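Local coordinates for protein 5-formaminoimidazole-4-carboxamide-1-(beta)-D-ribofuranosyl 5'-monophosphate synthetase (Methanocaldococcus jannaschii, PDB 2R7L) that catalyses the ATP- and formate-dependent formylation of AICAR to FAICAR, a folate-independent step of purine biosynthesis, at residues Phe212-Leu223 / Met339-Ala350. Residues are numbered along the deposited sequence; the frame is centred on the assembly and turned at random.
Sequences FYSPLKDEVELL and MGQRIAREIKMA
M339 opens the helix side: its flexible thioether bends so that CE rests 3.6 Å from L223 CB while SD lies at the edge of the F212 ring, a Met-aromatic contact. One turn on, R342 suits a partly greasy, partly charged place. CG, set anti to the backbone N (chi1 -178°), sits over the centre of the F212 face in a CH-pi contact, and the bend at chi2 brings the guanidinium face over F212 CE2, tilted 33° from the ring plane. There it grips E221 side-on, NE to OE1 at 2.8 Å and NH2 to OE2 at 3.0 Å, the latter almost straight (176°). I343 adds a branched aliphatic wall, CG1 standing 4.0 Å from F212 CE1. E346 lays CB against F212 CZ; its OE1 takes both NH1 and NH2 of R342, and OE2 is modelled so close to S214 OG, its donor, that the exact geometry is doubtful. OG also accepts the K217 backbone N-H in an ST motif. The single, delocalised charge of buried R342 is probably balanced by E221 and E346. L216 CD1 packs 3.7 Å from M349 CB and also meets A350, whose short side chain is consistent with the close approach of the turn. The helix lies almost parallel to strand 212-214, against the β-hairpin of the five-stranded antiparallel ATP-grasp sheet, whereas V220 and L222 of strand 219-230 pack on helix 268-285.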
ATOM      1  N   PHE A 212      13.463   0.124  21.302  1.00 27.02           N
ATOM      2  CA  PHE A 212      12.159  -0.047  21.926  1.00 30.76           C
ATOM      3  C   PHE A 212      12.178  -1.361  22.689  1.00 29.81           C
ATOM      4  O   PHE A 212      12.431  -2.414  22.098  1.00 27.71           O
ATOM      5  CB  PHE A 212      11.038  -0.075  20.877  1.00 27.95           C
ATOM      6  CG  PHE A 212       9.648  -0.060  21.468  1.00 24.91           C
ATOM      7  CD1 PHE A 212       9.001   1.134  21.704  1.00 19.31           C
ATOM      8  CD2 PHE A 212       9.005  -1.242  21.812  1.00 24.12           C
ATOM      9  CE1 PHE A 212       7.722   1.159  22.249  1.00 22.81           C
ATOM     10  CE2 PHE A 212       7.730  -1.220  22.366  1.00 22.39           C
ATOM     11  CZ  PHE A 212       7.093  -0.014  22.588  1.00 22.36           C
ATOM     12  N   TYR A 213      11.958  -1.299  24.002  1.00 30.56           N
ATOM     13  CA  TYR A 213      11.762  -2.523  24.778  1.00 30.68           C
ATOM     14  C   TYR A 213      10.274  -2.825  24.884  1.00 23.00           C
ATOM     15  O   TYR A 213       9.500  -2.028  25.418  1.00 29.23           O
ATOM     16  CB  TYR A 213      12.360  -2.451  26.192  1.00 32.31           C
ATOM     17  CG  TYR A 213      12.049  -3.712  26.986  1.00 32.33           C
ATOM     18  CD1 TYR A 213      12.686  -4.908  26.698  1.00 27.48           C
ATOM     19  CD2 TYR A 213      11.083  -3.715  27.985  1.00 31.45           C
ATOM     20  CE1 TYR A 213      12.387  -6.074  27.407  1.00 27.15           C
ATOM     21  CE2 TYR A 213      10.780  -4.869  28.689  1.00 21.25           C
ATOM     22  CZ  TYR A 213      11.434  -6.039  28.396  1.00 26.93           C
ATOM     23  OH  TYR A 213      11.129  -7.189  29.106  1.00 32.90           O
ATOM     24  N   SER A 214       9.887  -3.978  24.364  1.00 35.33           N
ATOM     25  CA  SER A 214       8.512  -4.419  24.452  1.00 33.61           C
ATOM     26  C   SER A 214       8.359  -5.346  25.646  1.00 25.51           C
ATOM     27  O   SER A 214       8.876  -6.459  25.623  1.00 24.70           O
ATOM     28  CB  SER A 214       8.125  -5.172  23.183  1.00 31.47           C
ATOM     29  OG  SER A 214       6.883  -5.819  23.373  1.00 31.51           O
ATOM     30  N   PRO A 215       7.643  -4.892  26.683  1.00 23.76           N
ATOM     31  CA  PRO A 215       7.369  -5.698  27.871  1.00 33.75           C
ATOM     32  C   PRO A 215       6.463  -6.879  27.527  1.00 45.85           C
ATOM     33  O   PRO A 215       6.549  -7.931  28.164  1.00 44.45           O
ATOM     34  CB  PRO A 215       6.631  -4.731  28.811  1.00 32.44           C
ATOM     35  CG  PRO A 215       6.729  -3.387  28.196  1.00 31.61           C
ATOM     36  CD  PRO A 215       7.032  -3.557  26.752  1.00 28.20           C
ATOM     37  N   LEU A 216       5.606  -6.702  26.519  1.00 49.61           N
ATOM     38  CA  LEU A 216       4.726  -7.779  26.064  1.00 39.06           C
ATOM     39  C   LEU A 216       5.529  -8.900  25.420  1.00 39.51           C
ATOM     40  O   LEU A 216       5.248 -10.076  25.640  1.00 41.40           O
ATOM     41  CB  LEU A 216       3.676  -7.265  25.080  1.00 38.47           C
ATOM     42  CG  LEU A 216       2.910  -5.985  25.412  1.00 39.10           C
ATOM     43  CD1 LEU A 216       1.814  -5.762  24.388  1.00 36.39           C
ATOM     44  CD2 LEU A 216       2.336  -6.007  26.815  1.00 38.94           C
ATOM     45  N   LYS A 217       6.529  -8.539  24.623  1.00 42.00           N
ATOM     46  CA  LYS A 217       7.343  -9.546  23.935  1.00 38.67           C
ATOM     47  C   LYS A 217       8.640  -9.874  24.671  1.00 37.93           C
ATOM     48  O   LYS A 217       9.346 -10.809  24.293  1.00 37.80           O
ATOM     49  CB  LYS A 217       7.676  -9.093  22.512  1.00 42.41           C
ATOM     50  CG  LYS A 217       6.470  -8.967  21.598  1.00 46.52           C
ATOM     51  CD  LYS A 217       6.898  -8.848  20.147  1.00 49.26           C
ATOM     52  CE  LYS A 217       7.581  -7.520  19.870  1.00 50.98           C
ATOM     53  NZ  LYS A 217       7.867  -7.339  18.414  1.00 49.61           N
ATOM     54  N   ASP A 218       8.944  -9.104  25.715  1.00 40.11           N
ATOM     55  CA  ASP A 218      10.241  -9.170  26.391  1.00 38.92           C
ATOM     56  C   ASP A 218      11.377  -9.123  25.377  1.00 34.96           C
ATOM     57  O   ASP A 218      12.173 -10.057  25.268  1.00 33.73           O
ATOM     58  CB  ASP A 218      10.360 -10.427  27.258  1.00 46.34           C
ATOM     59  CG  ASP A 218      11.593 -10.401  28.145  1.00 51.63           C
ATOM     60  OD1 ASP A 218      11.961  -9.295  28.608  1.00 46.86           O
ATOM     61  OD2 ASP A 218      12.193 -11.479  28.370  1.00 45.66           O
ATOM     62  N   GLU A 219      11.447  -8.029  24.631  1.00 35.08           N
ATOM     63  CA  GLU A 219      12.402  -7.925  23.540  1.00 37.37           C
ATOM     64  C   GLU A 219      12.841  -6.482  23.349  1.00 33.23           C
ATOM     65  O   GLU A 219      12.032  -5.554  23.458  1.00 31.40           O
ATOM     66  CB  GLU A 219      11.776  -8.453  22.248  1.00 43.29           C
ATOM     67  CG  GLU A 219      12.758  -8.696  21.110  1.00 44.23           C
ATOM     68  CD  GLU A 219      12.088  -8.624  19.745  1.00 53.72           C
ATOM     69  OE1 GLU A 219      12.734  -8.974  18.735  1.00 59.17           O
ATOM     70  OE2 GLU A 219      10.910  -8.211  19.680  1.00 58.88           O
ATOM     71  N   VAL A 220      14.135  -6.302  23.086  1.00 40.42           N
ATOM     72  CA  VAL A 220      14.688  -4.995  22.733  1.00 35.58           C
ATOM     73  C   VAL A 220      14.753  -4.906  21.214  1.00 33.77           C
ATOM     74  O   VAL A 220      15.369  -5.746  20.563  1.00 29.48           O
ATOM     75  CB  VAL A 220      16.105  -4.792  23.323  1.00 40.70           C
ATOM     76  CG1 VAL A 220      16.766  -3.556  22.721  1.00 38.75           C
ATOM     77  CG2 VAL A 220      16.047  -4.687  24.843  1.00 36.23           C
ATOM     78  N   GLU A 221      14.104  -3.899  20.647  1.00 26.50           N
ATOM     79  CA  GLU A 221      14.086  -3.749  19.190  1.00 34.40           C
ATOM     80  C   GLU A 221      14.873  -2.519  18.787  1.00 30.03           C
ATOM     81  O   GLU A 221      14.874  -1.526  19.509  1.00 26.92           O
ATOM     82  CB  GLU A 221      12.643  -3.605  18.682  1.00 32.87           C
ATOM     83  CG  GLU A 221      11.705  -4.696  19.178  1.00 28.39           C
ATOM     84  CD  GLU A 221      10.241  -4.350  18.994  1.00 34.20           C
ATOM     85  OE1 GLU A 221       9.919  -3.301  18.385  1.00 35.21           O
ATOM     86  OE2 GLU A 221       9.403  -5.136  19.471  1.00 36.14           O
ATOM     87  N   LEU A 222      15.520  -2.580  17.628  1.00 25.73           N
ATOM     88  CA  LEU A 222      16.152  -1.408  17.041  1.00 25.89           C
ATOM     89  C   LEU A 222      15.239  -0.728  16.023  1.00 31.44           C
ATOM     90  O   LEU A 222      14.844  -1.332  15.006  1.00 29.36           O
ATOM     91  CB  LEU A 222      17.489  -1.777  16.394  1.00 25.80           C
ATOM     92  CG  LEU A 222      18.153  -0.694  15.542  1.00 27.10           C
ATOM     93  CD1 LEU A 222      18.630   0.470  16.396  1.00 22.60           C
ATOM     94  CD2 LEU A 222      19.307  -1.306  14.759  1.00 28.55           C
ATOM     95  N   LEU A 223      14.921   0.537  16.292  1.00 26.03           N
ATOM     96  CA  LEU A 223      13.959   1.285  15.485  1.00 29.80           C
ATOM     97  C   LEU A 223      14.607   2.244  14.492  1.00 26.47           C
ATOM     98  O   LEU A 223      14.079   2.466  13.406  1.00 28.74           O
ATOM     99  CB  LEU A 223      12.966   2.042  16.385  1.00 19.11           C
ATOM    100  CG  LEU A 223      11.633   1.340  16.696  1.00 25.68           C
ATOM    101  CD1 LEU A 223      10.822   1.190  15.431  1.00 28.22           C
ATOM    102  CD2 LEU A 223      11.828  -0.025  17.354  1.00 24.24           C
ATOM    103  N   MET A 339       8.713   5.659  15.509  1.00 29.19           N
ATOM    104  CA  MET A 339       8.712   5.342  16.929  1.00 20.66           C
ATOM    105  C   MET A 339       7.342   5.628  17.546  1.00 25.24           C
ATOM    106  O   MET A 339       6.830   4.838  18.340  1.00 29.71           O
ATOM    107  CB  MET A 339       9.794   6.137  17.664  1.00 25.04           C
ATOM    108  CG  MET A 339       9.883   5.802  19.141  1.00 18.88           C
ATOM    109  SD  MET A 339      10.370   4.100  19.454  1.00 28.59           S
ATOM    110  CE  MET A 339      12.147   4.154  19.224  1.00 29.65           C
ATOM    111  N   GLY A 340       6.757   6.763  17.185  1.00 18.21           N
ATOM    112  CA  GLY A 340       5.404   7.099  17.642  1.00 22.09           C
ATOM    113  C   GLY A 340       4.361   6.012  17.368  1.00 35.29           C
ATOM    114  O   GLY A 340       3.494   5.743  18.213  1.00 25.61           O
ATOM    115  N   GLN A 341       4.431   5.389  16.189  1.00 26.85           N
ATOM    116  CA  GLN A 341       3.497   4.321  15.836  1.00 23.55           C
ATOM    117  C   GLN A 341       3.794   3.024  16.573  1.00 28.52           C
ATOM    118  O   GLN A 341       2.878   2.257  16.883  1.00 26.13           O
ATOM    119  CB  GLN A 341       3.470   4.046  14.323  1.00 26.04           C
ATOM    120  CG  GLN A 341       2.366   3.049  13.954  1.00 19.91           C
ATOM    121  CD  GLN A 341       2.226   2.795  12.473  1.00 30.53           C
ATOM    122  OE1 GLN A 341       3.001   3.302  11.658  1.00 25.88           O
ATOM    123  NE2 GLN A 341       1.224   1.990  12.110  1.00 24.03           N
ATOM    124  N   ARG A 342       5.076   2.774  16.827  1.00 25.89           N
ATOM    125  CA  ARG A 342       5.514   1.623  17.617  1.00 28.45           C
ATOM    126  C   ARG A 342       5.041   1.712  19.070  1.00 30.58           C
ATOM    127  O   ARG A 342       4.690   0.703  19.681  1.00 31.17           O
ATOM    128  CB  ARG A 342       7.036   1.487  17.579  1.00 28.35           C
ATOM    129  CG  ARG A 342       7.563   0.271  18.335  1.00 27.50           C
ATOM    130  CD  ARG A 342       7.063  -1.007  17.711  1.00 30.17           C
ATOM    131  NE  ARG A 342       7.311  -2.199  18.525  1.00 27.78           N
ATOM    132  CZ  ARG A 342       6.486  -2.644  19.471  1.00 32.49           C
ATOM    133  NH1 ARG A 342       5.361  -1.982  19.746  1.00 24.10           N
ATOM    134  NH2 ARG A 342       6.793  -3.745  20.153  1.00 31.47           N
ATOM    135  N   ILE A 343       5.036   2.920  19.617  1.00 26.06           N
ATOM    136  CA  ILE A 343       4.482   3.147  20.953  1.00 32.91           C
ATOM    137  C   ILE A 343       2.975   2.836  20.948  1.00 37.64           C
ATOM    138  O   ILE A 343       2.496   2.039  21.754  1.00 32.40           O
ATOM    139  CB  ILE A 343       4.742   4.599  21.423  1.00 34.32           C
ATOM    140  CG1 ILE A 343       6.232   4.800  21.732  1.00 34.15           C
ATOM    141  CG2 ILE A 343       3.875   4.957  22.630  1.00 33.71           C
ATOM    142  CD1 ILE A 343       6.660   6.251  21.771  1.00 29.46           C
ATOM    143  N   ALA A 344       2.252   3.446  20.009  1.00 33.41           N
ATOM    144  CA  ALA A 344       0.800   3.273  19.871  1.00 35.30           C
ATOM    145  C   ALA A 344       0.393   1.812  19.727  1.00 32.55           C
ATOM    146  O   ALA A 344      -0.600   1.376  20.295  1.00 36.67           O
ATOM    147  CB  ALA A 344       0.290   4.066  18.703  1.00 25.95           C
ATOM    148  N   ARG A 345       1.180   1.061  18.972  1.00 31.97           N
ATOM    149  CA  ARG A 345       0.915  -0.339  18.756  1.00 34.62           C
ATOM    150  C   ARG A 345       1.023  -1.138  20.052  1.00 40.98           C
ATOM    151  O   ARG A 345       0.190  -2.002  20.320  1.00 40.11           O
ATOM    152  CB  ARG A 345       1.879  -0.891  17.709  1.00 31.71           C
ATOM    153  CG  ARG A 345       1.854  -2.393  17.594  1.00 33.54           C
ATOM    154  CD  ARG A 345       2.489  -2.809  16.293  1.00 44.31           C
ATOM    155  NE  ARG A 345       1.951  -2.009  15.199  1.00 45.16           N
ATOM    156  CZ  ARG A 345       2.522  -1.882  14.007  1.00 46.49           C
ATOM    157  NH1 ARG A 345       3.668  -2.497  13.748  1.00 48.13           N
ATOM    158  NH2 ARG A 345       1.950  -1.125  13.080  1.00 37.82           N
ATOM    159  N   GLU A 346       2.051  -0.855  20.847  1.00 40.69           N
ATOM    160  CA  GLU A 346       2.226  -1.533  22.124  1.00 32.78           C
ATOM    161  C   GLU A 346       1.018  -1.227  22.995  1.00 28.54           C
ATOM    162  O   GLU A 346       0.515  -2.094  23.693  1.00 30.53           O
ATOM    163  CB  GLU A 346       3.529  -1.110  22.820  1.00 35.09           C
ATOM    164  CG  GLU A 346       4.061  -2.113  23.876  1.00 24.89           C
ATOM    165  CD  GLU A 346       4.715  -3.337  23.258  1.00 32.62           C
ATOM    166  OE1 GLU A 346       4.665  -3.489  22.013  1.00 36.17           O
ATOM    167  OE2 GLU A 346       5.289  -4.158  24.011  1.00 33.05           O
ATOM    168  N   ILE A 347       0.541   0.008  22.937  1.00 21.30           N
ATOM    169  CA  ILE A 347      -0.659   0.369  23.676  1.00 28.31           C
ATOM    170  C   ILE A 347      -1.863  -0.427  23.155  1.00 37.70           C
ATOM    171  O   ILE A 347      -2.596  -1.033  23.940  1.00 39.66           O
ATOM    172  CB  ILE A 347      -0.916   1.885  23.648  1.00 28.79           C
ATOM    173  CG1 ILE A 347       0.233   2.624  24.362  1.00 31.70           C
ATOM    174  CG2 ILE A 347      -2.236   2.209  24.324  1.00 33.40           C
ATOM    175  CD1 ILE A 347       0.122   4.154  24.351  1.00 23.50           C
ATOM    176  N   LYS A 348      -2.037  -0.447  21.830  1.00 33.15           N
ATOM    177  CA  LYS A 348      -3.095  -1.220  21.185  1.00 31.18           C
ATOM    178  C   LYS A 348      -3.069  -2.670  21.658  1.00 30.89           C
ATOM    179  O   LYS A 348      -4.032  -3.155  22.244  1.00 39.30           O
ATOM    180  CB  LYS A 348      -2.946  -1.151  19.662  1.00 31.22           C
ATOM    181  CG  LYS A 348      -4.168  -1.597  18.873  1.00 34.98           C
ATOM    182  CD  LYS A 348      -3.844  -1.655  17.392  1.00 32.49           C
ATOM    183  CE  LYS A 348      -5.088  -1.547  16.547  1.00 40.04           C
ATOM    184  NZ  LYS A 348      -4.769  -1.251  15.122  1.00 49.29           N
ATOM    185  N   MET A 349      -1.953  -3.347  21.419  1.00 30.39           N
ATOM    186  CA  MET A 349      -1.779  -4.736  21.824  1.00 34.51           C
ATOM    187  C   MET A 349      -1.995  -5.000  23.311  1.00 41.81           C
ATOM    188  O   MET A 349      -2.508  -6.061  23.688  1.00 36.49           O
ATOM    189  CB  MET A 349      -0.391  -5.226  21.437  1.00 29.41           C
ATOM    190  CG  MET A 349      -0.316  -5.810  20.050  1.00 45.81           C
ATOM    191  SD  MET A 349       1.299  -6.547  19.752  1.00 60.70           S
ATOM    192  CE  MET A 349       1.368  -7.808  21.030  1.00 57.66           C
ATOM    193  N   ALA A 350      -1.573  -4.062  24.155  1.00 40.97           N
ATOM    194  CA  ALA A 350      -1.731  -4.227  25.590  1.00 40.67           C
ATOM    195  C   ALA A 350      -3.214  -4.208  25.957  1.00 41.28           C
ATOM    196  O   ALA A 350      -3.685  -5.076  26.692  1.00 39.18           O
ATOM    197  CB  ALA A 350      -0.970  -3.149  26.345  1.00 41.77           C
TER